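Local coordinates for protein acetate CoA-transferase subunit beta (Escherichia coli DH5[alpha], PDB 5DBN) that transfers coenzyme A from acetyl-CoA to acetoacetate and other short-chain fatty acids through a covalent enzyme-CoA intermediate, activating them for degradation, at residues D188-D191 with L192-R196. Numbering follows the deposited sequence.
Sequences DGCD and LATVR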
loop_
_atom_site.group_PDB
_atom_site.type_symbol
_atom_site.label_atom_id
_atom_site.label_comp_id
_atom_site.label_asym_id
_atom_site.label_seq_id
_atom_site.Cartn_x
_atom_site.Cartn_y
_atom_site.Cartn_z
ATOM N N ASP B 188 34.950 4.228 30.670
ATOM C CA ASP B 188 36.239 4.256 31.353
ATOM C C ASP B 188 36.678 5.690 31.638
ATOM O O ASP B 188 36.529 6.575 30.797
ATOM C CB ASP B 188 37.301 3.535 30.521
ATOM C CG ASP B 188 37.169 2.025 30.591
ATOM O OD1 ASP B 188 37.088 1.486 31.716
ATOM O OD2 ASP B 188 37.145 1.377 29.523
ATOM N N GLY B 189 37.222 5.902 32.832
ATOM C CA GLY B 189 37.635 7.223 33.271
ATOM C C GLY B 189 36.496 7.977 33.936
ATOM O O GLY B 189 36.666 9.119 34.365
ATOM N N CYS B 190 35.340 7.324 34.028
ATOM C CA CYS B 190 34.155 7.906 34.652
ATOM C C CYS B 190 33.690 7.016 35.801
ATOM O O CYS B 190 34.038 5.836 35.857
ATOM C CB CYS B 190 33.038 8.078 33.618
ATOM S SG CYS B 190 31.626 9.059 34.180
ATOM N N ASP B 191 32.922 7.593 36.722
ATOM C CA ASP B 191 32.393 6.857 37.869
ATOM C C ASP B 191 30.887 7.068 38.011
ATOM O O ASP B 191 30.302 7.919 37.344
ATOM C CB ASP B 191 33.108 7.273 39.156
ATOM C CG ASP B 191 33.231 8.775 39.296
ATOM O OD1 ASP B 191 32.215 9.426 39.622
ATOM O OD2 ASP B 191 34.344 9.304 39.090
ATOM N N LEU B 192 30.270 6.283 38.887
ATOM C CA LEU B 192 28.826 6.329 39.085
ATOM C C LEU B 192 28.336 7.680 39.601
ATOM O O LEU B 192 27.248 8.128 39.241
ATOM C CB LEU B 192 28.400 5.233 40.064
ATOM C CG LEU B 192 26.913 5.196 40.432
ATOM C CD1 LEU B 192 26.042 5.033 39.195
ATOM C CD2 LEU B 192 26.644 4.086 41.431
ATOM N N ALA B 193 29.130 8.319 40.452
ATOM C CA ALA B 193 28.731 9.586 41.058
ATOM C C ALA B 193 28.651 10.714 40.033
ATOM O O ALA B 193 27.770 11.570 40.116
ATOM C CB ALA B 193 29.691 9.959 42.170
ATOM N N THR B 194 29.571 10.714 39.073
ATOM C CA THR B 194 29.573 11.726 38.023
ATOM C C THR B 194 28.338 11.579 37.139
ATOM O O THR B 194 27.691 12.567 36.790
ATOM C CB THR B 194 30.836 11.641 37.148
ATOM O OG1 THR B 194 32.001 11.643 37.981
ATOM C CG2 THR B 194 30.902 12.820 36.184
ATOM N N VAL B 195 28.023 10.339 36.776
ATOM C CA VAL B 195 26.846 10.046 35.964
ATOM C C VAL B 195 25.587 10.468 36.713
ATOM O O VAL B 195 24.697 11.097 36.141
ATOM C CB VAL B 195 26.760 8.544 35.600
ATOM C CG1 VAL B 195 25.474 8.241 34.832
ATOM C CG2 VAL B 195 27.973 8.121 34.787
ATOM N N ARG B 196 25.525 10.120 37.994
ATOM C CA ARG B 196 24.395 10.491 38.838
ATOM C C ARG B 196 24.247 12.011 38.874
ATOM O O ARG B 196 23.148 12.543 38.732
ATOM C CB ARG B 196 24.583 9.944 40.255
ATOM C CG ARG B 196 23.298 9.844 41.051
ATOM C CD ARG B 196 22.714 8.442 40.990
ATOM N NE ARG B 196 23.458 7.507 41.831
ATOM C CZ ARG B 196 23.102 6.244 42.044
ATOM N NH1 ARG B 196 22.007 5.751 41.477
ATOM N NH2 ARG B 196 23.844 5.471 42.829
#
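Asp191 is the N-cap of helix 192-197, and its carboxylate takes two hydrogen bonds from Thr194, both on OD1. The backbone amide, Thr194 N, lies 3.0 Å from Asp191 OD1 and meets it nearly along the C-O direction. The hydroxyl, Thr194 OG1, donates to the same Asp191 OD1 at 2.8 Å, from 43° out of the carboxylate plane. Both donors arrive from the same face of that plane, and the side chains of Asp191 and Thr194 cross at about a right angle. The carboxylate can fold back over the first turn because CG of Asp191 lies between its own backbone N and carbonyl carbon (chi1 47°). A negative charge set here probably interacts favourably with the helix dipole. A valine in place of Thr194 removes the hydroxyl, and the Asp191 carboxylate, left with one donor fewer, would probably be freer to turn. Behind the cap, the weak bond from Val195 N to Asp191 O, 3.4 Å long but fairly straight at 167°, begins the helical pattern that Arg196 N to Leu192 O continues. Cys190 SG makes an apolar contact with Val195 CG2 at 3.8 Å. The loop follows strand 180-186 and leads into helix 192-197 at the surface. Leu192 packs on Leu183 and Ile186 of that strand; Leu192 and Arg196 also touch Val205 on the neighbouring strand 204-205, outermost of the sheet within this chain.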